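DNA repair protein RecO (Deinococcus radiodurans, PDB 1U5K) probably takes part in DNA repair and in recombination by the RecF pathway, and carries a bound zinc ion. Local coordinates at residues I11-R16 and F98-F103; V135-L140 and R216-F221; A144-Q149 and V224-V229; T150-C153 and A158-P161; P181-V186 and S208-A213. All blocks are in the same frame, centred on the assembly; numbering follows the deposited sequence.

Contact 1: residues I11-R16 and F98-F103; sequences IVIRRR and FADALF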
# COMPACT_ATOMS: atom_id res chain seq x y z
N ILE A 11 -9.43 2.07 19.90
CA ILE A 11 -9.85 2.69 18.66
C ILE A 11 -9.59 1.75 17.49
O ILE A 11 -8.47 1.28 17.29
CB ILE A 11 -9.06 4.00 18.49
CG1 ILE A 11 -9.46 4.97 19.61
CG2 ILE A 11 -9.46 4.61 17.17
CD1 ILE A 11 -8.62 6.18 19.72
N VAL A 12 -10.63 1.59 16.68
CA VAL A 12 -10.60 0.76 15.49
C VAL A 12 -9.78 1.48 14.45
O VAL A 12 -10.10 2.61 14.09
CB VAL A 12 -12.01 0.53 14.92
CG1 VAL A 12 -11.98 -0.33 13.67
CG2 VAL A 12 -12.89 -0.11 15.93
N ILE A 13 -8.69 0.86 14.01
CA ILE A 13 -7.83 1.42 12.98
C ILE A 13 -7.90 0.72 11.62
O ILE A 13 -7.44 1.27 10.62
CB ILE A 13 -6.38 1.57 13.47
CG1 ILE A 13 -5.73 0.23 13.80
CG2 ILE A 13 -6.35 2.55 14.62
CD1 ILE A 13 -4.23 0.21 13.71
N ARG A 14 -8.48 -0.47 11.59
CA ARG A 14 -8.67 -1.22 10.35
C ARG A 14 -9.86 -2.17 10.53
O ARG A 14 -10.01 -2.78 11.59
CB ARG A 14 -7.42 -2.00 9.94
CG ARG A 14 -7.35 -2.26 8.45
CD ARG A 14 -6.04 -2.88 7.93
NE ARG A 14 -4.87 -2.06 8.22
CZ ARG A 14 -4.00 -2.29 9.19
NH1 ARG A 14 -4.10 -3.36 9.97
NH2 ARG A 14 -2.98 -1.46 9.37
N ARG A 15 -10.65 -2.29 9.47
CA ARG A 15 -11.83 -3.17 9.41
C ARG A 15 -11.75 -3.93 8.10
O ARG A 15 -11.59 -3.33 7.04
CB ARG A 15 -13.09 -2.32 9.50
CG ARG A 15 -14.38 -2.99 9.09
CD ARG A 15 -15.59 -2.06 9.12
NE ARG A 15 -16.78 -2.74 8.60
CZ ARG A 15 -17.79 -3.14 9.35
NH1 ARG A 15 -17.78 -2.94 10.65
NH2 ARG A 15 -18.84 -3.74 8.80
N ARG A 16 -11.76 -5.26 8.19
CA ARG A 16 -11.88 -6.16 7.05
C ARG A 16 -13.19 -6.93 7.14
O ARG A 16 -13.48 -7.57 8.15
CB ARG A 16 -10.69 -7.13 7.02
CG ARG A 16 -10.77 -8.22 5.95
CD ARG A 16 -10.66 -7.67 4.52
NE ARG A 16 -9.29 -7.26 4.27
CZ ARG A 16 -8.31 -8.07 3.92
NH1 ARG A 16 -8.54 -9.36 3.71
NH2 ARG A 16 -7.08 -7.60 3.74
N PHE A 98 -0.11 4.95 9.95
CA PHE A 98 1.22 5.36 10.36
C PHE A 98 1.53 4.78 11.73
O PHE A 98 2.60 4.19 11.93
CB PHE A 98 1.34 6.89 10.42
CG PHE A 98 2.62 7.37 11.02
CD1 PHE A 98 3.80 7.39 10.30
CD2 PHE A 98 2.64 7.81 12.34
CE1 PHE A 98 5.00 7.85 10.89
CE2 PHE A 98 3.81 8.28 12.91
CZ PHE A 98 4.99 8.28 12.19
N ALA A 99 0.60 4.93 12.66
CA ALA A 99 0.84 4.40 14.00
C ALA A 99 1.07 2.88 14.01
O ALA A 99 1.97 2.37 14.68
CB ALA A 99 -0.27 4.78 14.95
N ASP A 100 0.29 2.18 13.19
CA ASP A 100 0.38 0.72 13.12
C ASP A 100 1.72 0.30 12.55
O ASP A 100 2.25 -0.73 12.95
CB ASP A 100 -0.71 0.13 12.23
CG ASP A 100 -0.84 -1.37 12.40
OD1 ASP A 100 -0.76 -1.92 13.51
OD2 ASP A 100 -1.01 -2.09 11.41
N ALA A 101 2.24 1.10 11.63
CA ALA A 101 3.49 0.81 10.96
C ALA A 101 4.67 1.15 11.85
O ALA A 101 5.70 0.48 11.78
CB ALA A 101 3.55 1.59 9.68
N LEU A 102 4.50 2.16 12.70
CA LEU A 102 5.63 2.71 13.44
C LEU A 102 5.98 1.84 14.65
O LEU A 102 7.15 1.65 14.96
CB LEU A 102 5.37 4.16 13.84
CG LEU A 102 6.37 4.80 14.80
CD1 LEU A 102 7.68 4.99 14.07
CD2 LEU A 102 5.88 6.13 15.35
N PHE A 103 4.95 1.34 15.32
CA PHE A 103 5.08 0.56 16.54
C PHE A 103 5.00 -0.93 16.20
O PHE A 103 3.98 -1.42 15.74
CB PHE A 103 3.95 0.93 17.49
CG PHE A 103 4.05 2.31 18.04
CD1 PHE A 103 3.48 3.38 17.37
CD2 PHE A 103 4.75 2.56 19.21
CE1 PHE A 103 3.60 4.67 17.89
CE2 PHE A 103 4.87 3.84 19.73
CZ PHE A 103 4.31 4.90 19.06

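Contact 2: residues V135-L140 and R216-F221; sequences VMSYKL and RALEKF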
# COMPACT_ATOMS: atom_id res chain seq x y z
N VAL A 135 2.42 17.17 13.34
CA VAL A 135 2.87 17.33 14.71
C VAL A 135 2.81 16.02 15.48
O VAL A 135 3.76 15.65 16.15
CB VAL A 135 2.08 18.44 15.42
CG1 VAL A 135 2.33 18.40 16.91
CG2 VAL A 135 2.47 19.76 14.83
N MET A 136 1.70 15.30 15.32
CA MET A 136 1.41 14.10 16.08
C MET A 136 2.27 12.94 15.58
O MET A 136 2.80 12.16 16.36
CB MET A 136 -0.08 13.77 15.97
CG MET A 136 -0.95 14.84 16.64
SD MET A 136 -0.63 15.00 18.39
CE MET A 136 -1.53 13.75 18.97
N SER A 137 2.44 12.86 14.26
CA SER A 137 3.30 11.82 13.71
C SER A 137 4.76 11.96 14.19
O SER A 137 5.38 10.99 14.65
CB SER A 137 2.99 11.68 12.21
OG SER A 137 3.69 12.70 11.52
N TYR A 138 5.30 13.18 14.22
CA TYR A 138 6.65 13.40 14.74
C TYR A 138 6.73 13.14 16.25
O TYR A 138 7.67 12.50 16.74
CB TYR A 138 7.17 14.80 14.39
CG TYR A 138 7.86 14.93 13.06
CD1 TYR A 138 7.12 15.07 11.90
CD2 TYR A 138 9.25 14.90 12.95
CE1 TYR A 138 7.76 15.17 10.68
CE2 TYR A 138 9.90 15.04 11.74
CZ TYR A 138 9.14 15.17 10.59
OH TYR A 138 9.71 15.32 9.34
N LYS A 139 5.71 13.57 16.97
CA LYS A 139 5.65 13.29 18.39
C LYS A 139 5.66 11.81 18.72
O LYS A 139 6.32 11.39 19.67
CB LYS A 139 4.44 13.95 19.07
CG LYS A 139 4.56 14.02 20.57
CD LYS A 139 5.36 15.21 21.10
CE LYS A 139 5.47 15.14 22.61
NZ LYS A 139 6.59 15.94 23.16
N LEU A 140 4.94 11.01 17.94
CA LEU A 140 4.92 9.57 18.17
C LEU A 140 6.29 8.94 17.96
O LEU A 140 6.56 7.89 18.53
CB LEU A 140 3.89 8.87 17.28
CG LEU A 140 2.42 9.08 17.61
CD1 LEU A 140 1.46 8.89 16.43
CD2 LEU A 140 2.01 8.24 18.80
N ARG A 216 8.50 14.41 3.72
CA ARG A 216 9.53 13.61 3.06
C ARG A 216 10.54 13.08 4.06
O ARG A 216 10.92 11.91 4.02
CB ARG A 216 10.20 14.37 1.92
CG ARG A 216 9.38 14.36 0.64
CD ARG A 216 10.17 14.68 -0.63
NE ARG A 216 10.84 15.97 -0.46
CZ ARG A 216 10.29 17.14 -0.73
NH1 ARG A 216 9.07 17.22 -1.24
NH2 ARG A 216 10.99 18.25 -0.52
N ALA A 217 10.94 13.93 5.00
CA ALA A 217 11.94 13.56 5.98
C ALA A 217 11.38 12.46 6.88
O ALA A 217 12.07 11.47 7.16
CB ALA A 217 12.32 14.76 6.78
N LEU A 218 10.12 12.62 7.27
CA LEU A 218 9.41 11.64 8.07
C LEU A 218 9.39 10.27 7.38
O LEU A 218 9.71 9.27 8.03
CB LEU A 218 8.01 12.12 8.43
CG LEU A 218 7.14 11.15 9.23
CD1 LEU A 218 7.72 11.04 10.60
CD2 LEU A 218 5.67 11.58 9.23
N GLU A 219 9.05 10.24 6.09
CA GLU A 219 8.95 9.02 5.30
C GLU A 219 10.29 8.30 5.19
O GLU A 219 10.35 7.09 5.38
CB GLU A 219 8.44 9.33 3.89
CG GLU A 219 6.97 9.68 3.82
CD GLU A 219 6.50 9.95 2.40
OE1 GLU A 219 5.95 9.02 1.78
OE2 GLU A 219 6.69 11.05 1.86
N LYS A 220 11.36 9.04 4.89
CA LYS A 220 12.69 8.48 4.76
C LYS A 220 13.17 7.91 6.09
O LYS A 220 13.63 6.77 6.18
CB LYS A 220 13.67 9.57 4.28
CG LYS A 220 15.08 9.09 3.98
CD LYS A 220 15.16 7.85 3.10
CE LYS A 220 14.80 8.02 1.64
NZ LYS A 220 15.24 6.77 0.93
N PHE A 221 13.07 8.72 7.14
CA PHE A 221 13.48 8.31 8.46
C PHE A 221 12.77 7.03 8.91
O PHE A 221 13.44 6.09 9.34
CB PHE A 221 13.25 9.44 9.47
CG PHE A 221 13.67 9.11 10.87
CD1 PHE A 221 15.00 9.03 11.22
CD2 PHE A 221 12.73 8.84 11.84
CE1 PHE A 221 15.39 8.75 12.52
CE2 PHE A 221 13.11 8.54 13.14
CZ PHE A 221 14.44 8.50 13.47

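Contact 3: residues A144-Q149 and V224-V229; sequences AGVIPQ and VQVGGV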
# COMPACT_ATOMS: atom_id res chain seq x y z
N ALA A 144 8.38 5.44 20.25
CA ALA A 144 8.51 4.22 19.49
C ALA A 144 9.96 3.77 19.57
O ALA A 144 10.76 4.39 20.27
CB ALA A 144 8.02 4.47 18.06
N GLY A 145 10.29 2.73 18.81
CA GLY A 145 11.59 2.08 18.77
C GLY A 145 12.72 2.73 17.97
O GLY A 145 13.90 2.42 18.18
N VAL A 146 12.36 3.56 17.00
CA VAL A 146 13.32 4.45 16.33
C VAL A 146 14.06 5.38 17.29
O VAL A 146 13.58 5.63 18.41
CB VAL A 146 12.60 5.31 15.28
CG1 VAL A 146 11.83 4.43 14.32
CG2 VAL A 146 11.66 6.30 15.95
N ILE A 147 15.20 5.88 16.80
CA ILE A 147 16.07 6.81 17.51
C ILE A 147 16.30 8.10 16.72
O ILE A 147 17.14 8.19 15.82
CB ILE A 147 17.44 6.19 17.86
CG1 ILE A 147 17.25 4.90 18.67
CG2 ILE A 147 18.35 7.21 18.56
CD1 ILE A 147 17.57 5.05 20.15
N PRO A 148 15.47 9.10 17.04
CA PRO A 148 15.63 10.41 16.42
C PRO A 148 17.00 10.97 16.83
O PRO A 148 17.49 10.72 17.94
CB PRO A 148 14.45 11.20 16.98
CG PRO A 148 13.50 10.20 17.61
CD PRO A 148 14.31 9.01 17.95
N GLN A 149 17.65 11.68 15.91
CA GLN A 149 18.99 12.21 16.18
C GLN A 149 19.24 13.42 15.29
O GLN A 149 19.56 13.25 14.12
CB GLN A 149 20.05 11.13 15.96
CG GLN A 149 21.41 11.39 16.57
CD GLN A 149 22.22 12.39 15.77
OE1 GLN A 149 22.87 12.06 14.76
NE2 GLN A 149 22.17 13.63 16.22
N VAL A 224 13.75 3.95 6.81
CA VAL A 224 15.10 3.46 7.10
C VAL A 224 15.16 2.82 8.49
O VAL A 224 15.80 1.79 8.65
CB VAL A 224 16.16 4.56 6.94
CG1 VAL A 224 17.52 4.12 7.50
CG2 VAL A 224 16.23 4.94 5.48
N GLN A 225 14.49 3.38 9.48
CA GLN A 225 14.63 2.94 10.86
C GLN A 225 13.77 1.72 11.19
O GLN A 225 14.16 0.90 12.02
CB GLN A 225 14.23 4.05 11.83
CG GLN A 225 15.12 5.29 11.87
CD GLN A 225 16.28 5.13 12.81
OE1 GLN A 225 16.08 4.78 13.98
NE2 GLN A 225 17.49 5.35 12.31
N VAL A 226 12.61 1.59 10.56
CA VAL A 226 11.63 0.58 10.97
C VAL A 226 11.45 -0.37 9.80
O VAL A 226 11.23 0.09 8.69
CB VAL A 226 10.26 1.17 11.30
CG1 VAL A 226 9.24 0.10 11.65
CG2 VAL A 226 10.38 2.15 12.43
N GLY A 227 11.53 -1.67 10.04
CA GLY A 227 11.13 -2.62 9.01
C GLY A 227 9.68 -2.55 8.55
O GLY A 227 8.78 -2.19 9.31
N GLY A 228 9.42 -2.98 7.32
CA GLY A 228 8.06 -3.13 6.83
C GLY A 228 7.86 -2.58 5.43
O GLY A 228 8.81 -2.13 4.80
N VAL A 229 6.60 -2.54 5.00
CA VAL A 229 6.23 -2.07 3.67
C VAL A 229 5.92 -0.58 3.68
O VAL A 229 5.97 0.10 2.66
CB VAL A 229 4.98 -2.81 3.16
CG1 VAL A 229 5.25 -4.32 3.17
CG2 VAL A 229 3.70 -2.42 3.98

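Contact 4: residues T150-C153 and A158-P161; sequences TARC and APDP. With ZN (zinc ion), chain C.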
# COMPACT_ATOMS: atom_id res chain seq x y z
N THR A 150 19.02 14.62 15.84
CA THR A 150 19.18 15.91 15.15
C THR A 150 20.32 16.81 15.63
O THR A 150 20.60 17.84 15.03
CB THR A 150 17.86 16.70 15.22
OG1 THR A 150 17.38 16.76 16.57
CG2 THR A 150 16.76 15.98 14.47
N ALA A 151 21.05 16.42 16.67
CA ALA A 151 22.13 17.22 17.23
C ALA A 151 23.44 17.12 16.45
O ALA A 151 24.25 18.04 16.52
CB ALA A 151 22.37 16.85 18.69
N ARG A 152 23.65 16.05 15.69
CA ARG A 152 24.90 15.86 14.95
C ARG A 152 24.68 15.35 13.52
O ARG A 152 23.74 14.62 13.25
CB ARG A 152 25.79 14.89 15.71
CG ARG A 152 26.22 15.37 17.10
CD ARG A 152 27.16 14.37 17.74
NE ARG A 152 27.88 14.85 18.93
CZ ARG A 152 28.92 15.68 18.96
NH1 ARG A 152 29.44 16.25 17.87
NH2 ARG A 152 29.43 15.98 20.14
N CYS A 153 25.55 15.76 12.60
CA CYS A 153 25.49 15.29 11.23
C CYS A 153 25.53 13.77 11.24
O CYS A 153 26.35 13.15 11.92
CB CYS A 153 26.66 15.85 10.42
SG CYS A 153 26.90 15.11 8.79
N ALA A 158 29.43 16.29 12.97
CA ALA A 158 29.46 17.73 13.25
C ALA A 158 28.18 18.26 13.88
O ALA A 158 27.06 17.88 13.53
CB ALA A 158 29.77 18.55 12.02
N PRO A 159 28.36 19.12 14.88
CA PRO A 159 27.22 19.65 15.64
C PRO A 159 26.28 20.52 14.82
O PRO A 159 26.69 21.25 13.92
CB PRO A 159 27.87 20.39 16.82
CG PRO A 159 29.32 20.31 16.63
CD PRO A 159 29.67 19.52 15.39
N ASP A 160 24.99 20.40 15.12
CA ASP A 160 23.96 21.28 14.59
C ASP A 160 23.83 21.30 13.06
O ASP A 160 23.78 22.38 12.48
CB ASP A 160 24.22 22.70 15.09
CG ASP A 160 24.34 22.75 16.59
OD1 ASP A 160 23.47 22.14 17.23
OD2 ASP A 160 25.28 23.28 17.21
N PRO A 161 23.67 20.15 12.43
CA PRO A 161 23.51 20.08 10.98
C PRO A 161 22.21 20.75 10.53
O PRO A 161 21.20 20.69 11.22
CB PRO A 161 23.44 18.57 10.71
CG PRO A 161 22.90 17.97 11.96
CD PRO A 161 23.45 18.84 13.07
ZN ZN C . 29.03 16.13 8.17
O HOH W 1 20.65 20.31 14.00

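Contact 5: residues P181-V186 and S208-A213; sequences PYPPAV and SADRPA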
# COMPACT_ATOMS: atom_id res chain seq x y z
N PRO A 181 20.33 24.11 2.62
CA PRO A 181 19.85 23.91 3.98
C PRO A 181 18.33 23.98 4.07
O PRO A 181 17.71 24.59 3.20
CB PRO A 181 20.51 25.05 4.76
CG PRO A 181 20.94 26.06 3.77
CD PRO A 181 21.06 25.38 2.46
N TYR A 182 17.74 23.27 5.03
CA TYR A 182 16.34 23.48 5.34
C TYR A 182 16.16 24.93 5.77
O TYR A 182 17.02 25.48 6.46
CB TYR A 182 15.92 22.58 6.48
CG TYR A 182 15.70 21.13 6.13
CD1 TYR A 182 16.37 20.14 6.82
CD2 TYR A 182 14.81 20.75 5.14
CE1 TYR A 182 16.16 18.80 6.51
CE2 TYR A 182 14.56 19.42 4.86
CZ TYR A 182 15.23 18.44 5.56
OH TYR A 182 15.03 17.10 5.27
N PRO A 183 15.04 25.55 5.41
CA PRO A 183 14.74 26.89 5.92
C PRO A 183 14.50 26.86 7.41
O PRO A 183 14.26 25.80 8.01
CB PRO A 183 13.49 27.31 5.14
CG PRO A 183 12.90 26.08 4.60
CD PRO A 183 13.98 25.03 4.53
N PRO A 184 14.64 28.02 8.03
CA PRO A 184 14.65 28.12 9.50
C PRO A 184 13.45 27.51 10.23
O PRO A 184 13.62 26.94 11.30
CB PRO A 184 14.75 29.62 9.77
CG PRO A 184 15.12 30.27 8.49
CD PRO A 184 14.87 29.32 7.37
N ALA A 185 12.23 27.68 9.73
CA ALA A 185 11.06 27.15 10.45
C ALA A 185 11.04 25.62 10.32
O ALA A 185 10.62 24.93 11.25
CB ALA A 185 9.77 27.76 9.90
N VAL A 186 11.48 25.10 9.19
CA VAL A 186 11.61 23.65 9.02
C VAL A 186 12.62 23.06 9.99
O VAL A 186 12.34 22.11 10.72
CB VAL A 186 11.91 23.32 7.57
CG1 VAL A 186 12.34 21.88 7.39
CG2 VAL A 186 10.72 23.68 6.70
N SER A 208 2.46 26.06 4.43
CA SER A 208 2.09 24.93 3.59
C SER A 208 3.19 24.63 2.58
O SER A 208 3.43 23.46 2.24
CB SER A 208 0.74 25.23 2.93
OG SER A 208 0.47 24.30 1.90
N ALA A 209 3.87 25.67 2.11
CA ALA A 209 4.92 25.51 1.12
C ALA A 209 6.05 24.67 1.69
O ALA A 209 6.68 23.95 0.93
CB ALA A 209 5.47 26.87 0.66
N ASP A 210 6.33 24.76 2.99
CA ASP A 210 7.42 24.01 3.61
C ASP A 210 7.07 22.61 4.12
O ASP A 210 7.94 21.87 4.57
CB ASP A 210 8.01 24.82 4.76
CG ASP A 210 8.70 26.09 4.29
OD1 ASP A 210 9.38 26.09 3.24
OD2 ASP A 210 8.58 27.16 4.92
N ARG A 211 5.82 22.22 3.98
CA ARG A 211 5.39 20.95 4.55
C ARG A 211 5.84 19.71 3.79
O ARG A 211 6.16 18.73 4.44
CB ARG A 211 3.89 20.96 4.79
CG ARG A 211 3.46 21.88 5.90
CD ARG A 211 1.97 21.89 6.10
NE ARG A 211 1.60 23.00 6.97
CZ ARG A 211 0.39 23.24 7.45
NH1 ARG A 211 -0.63 22.45 7.13
NH2 ARG A 211 0.22 24.26 8.28
N PRO A 212 5.85 19.71 2.46
CA PRO A 212 6.36 18.54 1.73
C PRO A 212 7.73 18.10 2.23
O PRO A 212 7.95 16.90 2.36
CB PRO A 212 6.33 19.00 0.26
CG PRO A 212 5.19 19.97 0.24
CD PRO A 212 5.34 20.74 1.53
N ALA A 213 8.62 19.03 2.55
CA ALA A 213 9.92 18.71 3.14
C ALA A 213 9.81 17.91 4.44
O ALA A 213 10.54 16.93 4.65
CB ALA A 213 10.71 19.98 3.39
O HOH W 2 13.05 16.66 3.47

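Contact 1: residues I11-R16 and F98-F103
Arg-14 and Asp-100 form a salt bridge between strand 5-17 and helix 86-102. NH2 of Arg-14 lies 2.9 Å from OD2 of Asp-100, and the hydrogen bond it donates is almost straight, with an angle of 175° at the hydrogen. The oxygen sits at the edge of the guanidinium, in its plane, yet the nitrogen reaches OD2 from above the carboxylate plane; the two flat groups are turned 48° apart. Contact is thus through one nitrogen and one oxygen, with NH1 of Arg-14 standing back at 3.6 Å from OD2 of Asp-100. Beside the charged pair, CD1 of Ile-13 packs 3.8 Å from CB of Asp-100, so a methyl group lines the root of the acid.

Neighbouring Ile-13 and Arg-14 can both turn to the helix because they form a classic beta bulge opposite Thr-26 of strand 23-29. The strand belongs to the curled sheet of the N-terminal OB-fold domain, and the helix to the bundle that follows it, so the contact spans the joint between the two.

Further out, both charges have second partners. NH2 of Arg-14 also makes a salt bridge with Glu-97, one turn back along the helix, and OD1 of Asp-100 takes Lys-33 NZ, which also bonds the carbonyl of Phe-103. The arginine chain is extended as far as CD and then bends (chi3 -60°), which swings its guanidinium toward the helix. Phe-116 of helix 110-125 packs on Ile-13, and Pro-86 of the second subunit rests on Arg-14.

Contact 2: residues V135-L140 and R216-F221
One face of the Tyr-138 ring carries the CD1 methyl of Leu-218, a CH-pi contact 4.3 Å from the centroid and 14° off the ring normal. The methyl stands a little toward the rim, while CB of Leu-218 lies 3.8 Å from CE1 of Tyr-138. Phe-189 meets the same tyrosine ring in an edge-to-face stack. At the far end of the ring, the hydroxyl passes 3.7 Å from CB of Ala-217 and is hydrogen-bonded to the carbonyl of Leu-214, one turn earlier on helix 211-225.

The two segments belong to helices 129-141 and 211-225 of the C-terminal helical bundle, which run in broadly the same direction at 31° with their axes 11.3 Å apart. Across so wide a separation the tyrosine bridges by its length. A phenylalanine here would probably keep much of the ring packing but leave the Leu-214 carbonyl without its hydroxyl mate.

CG of Leu-218 stands anti to the backbone N (chi1 178°), which sends its two methyls across toward Tyr-138 and Ser-137. The second of them, CD2, comes 3.2 Å from OG of Ser-137. That hydroxyl is tied back to its own helix by a bond to the carbonyl of Leu-134, and Phe-98 of helix 86-102 packs against both Ser-137 and Leu-218.

Contact 3: residues A144-Q149 and V224-V229
Val-146 lies obliquely across the side chains of both Gln-225 and Val-226, and meets each with the same methyl. Its CG1, placed beside the backbone N and anti to the carbonyl carbon, is 3.5 Å from CB of Gln-225 and 3.3 Å from CG2 of Val-226; the second distance is tighter than usual for two carbons. The glutamine starts toward the loop and then bends at chi2 (-86°), which carries its amide past Val-146 to the next residue. There OE1 of Gln-225 accepts a hydrogen bond from the backbone N of Ile-147 at 3.2 Å. The bond is straight at the hydrogen, 174°, but the donor stands above the carbonyl plane of the amide, 37° out of it.

Helix 211-225 ends at this point, Val-226 being the first residue to leave helical angles, and its last side chain holds the irregular loop that runs from helix 129-141 toward the zinc site. With an alanine in place of Gln-225, the Ile-147 N-H would probably lose its acceptor and the loop one of its ties to the helix end.

Gln-170 also packs on Gln-225, while Gln-104 touches Val-226. The carbonyl of Val-226 is hydrogen-bonded by His-230.

Contact 4: residues T150-C153 and A158-P161
Two backbone hydrogen bonds join 150-153 to 158-161 in an antiparallel pairing, a single bridge between Arg-152 and Pro-159. Cys-153 N donates to Ala-158 O at 2.8 Å, and Asp-160 N donates to Ala-151 O at the same 2.8 Å. The first donor is tilted 18° from the carbonyl plane of its acceptor; the second stands well above it, at 40°. Two CA-H...O contacts support them, Arg-152 CA to Ala-158 O and Pro-159 CA to Ala-151 O, so each carbonyl receives an N-H and a C-H. A water bridges the outer end, donating to Thr-150 O at 2.7 Å and to Pro-161 O. NH1 of Arg-152 bonds to the carbonyl of Gly-157.

Apolar packing gathers round CB of Cys-153, which lies 4.2 Å from CB of Pro-161 and 4.4 Å from CB of Ala-158. The proline ring also lies against backbone, its CG 3.5 Å from Cys-153 N. Leu-171 of the small two-stranded sheet touches the same proline, while Pro-159 CD comes obliquely to the Arg-152 guanidinium.

Metal binding is by Cys-153, whose SG, anti to the backbone N (chi1 169°), is 2.4 Å from the zinc ion. Cys-156, Cys-173 and Cys-176 complete a four-cysteine site of the zinc-ribbon kind. The paired backbones close the loop that holds Cys-153 and Cys-156. Four sulfurs on one ion are consistent with a structural rather than a catalytic zinc, with the cysteines probably bound as thiolates.

Contact 5: residues P181-V186 and S208-A213
Asp-210 meets Pro-183 and Val-186 where the starts of helices 184-192 and 211-225 come together in the C-terminal domain, between the helical bundle and the zinc-bearing lobe. The second segment opens with a 3-10 turn, residues 208-210, closed by a bond from Arg-211 N to Ser-208 O at 3.2 Å. The turn delivers Asp-210 to the other helix. Its CB packs 3.5 Å from CG2 of Val-186, the two side chains crossing at a slant, and OD1 of Asp-210 lies 3.8 Å from CG of Pro-183. Across the contact the carboxylate meets only carbon, its OD1 passing alongside the ring of the proline that forms the N-cap residue of helix 184-192. Val-186 offers CG2 rather than CG1 because CG1 stands anti to the backbone N (chi1 168°), leaving CG2 beside that nitrogen and facing the acid. Leu-214, in the first turn of helix 211-225, also packs on Val-186.

Next in sequence, Arg-211 points the other way, where its guanidinium makes salt bridges with Asp-128 and Glu-130 and anchors the helix start to the beginning of helix 129-141.

Ala-213 closes the contact. Its CB approaches the Tyr-182 ring obliquely, 4.2 Å from CE2, and that ring is also packed by Leu-187 and Leu-190 of helix 184-192. The backbone of Tyr-182 is bonded to Glu-162, near the small two-stranded sheet. A water in the plane of the tyrosine ring lies 2.7 Å from Tyr-182 OH and donates to the carbonyl oxygen of Ala-213 at 2.8 Å.

Overall arrangement
From the N terminus, contact 1 closes the first long loop, bringing helix 86-102 back to the first strand of the OB-fold sheet; it closes before any of the others opens, and those lie in the C-terminal part. Contact 2 joins helices 129-141 and 211-225 inside the bundle, and contact 3 crosses it, pairing the loop after helix 129-141 with the end of helix 211-225. Phe-221 packs on that loop between them. Contact 4, the short zinc loop, and then contact 5 are both nested within the spans closed by contacts 2 and 3. Helix 211-225 serves contacts 2, 3 and 5, while Phe-98 and Leu-102 link contact 1 to its neighbours.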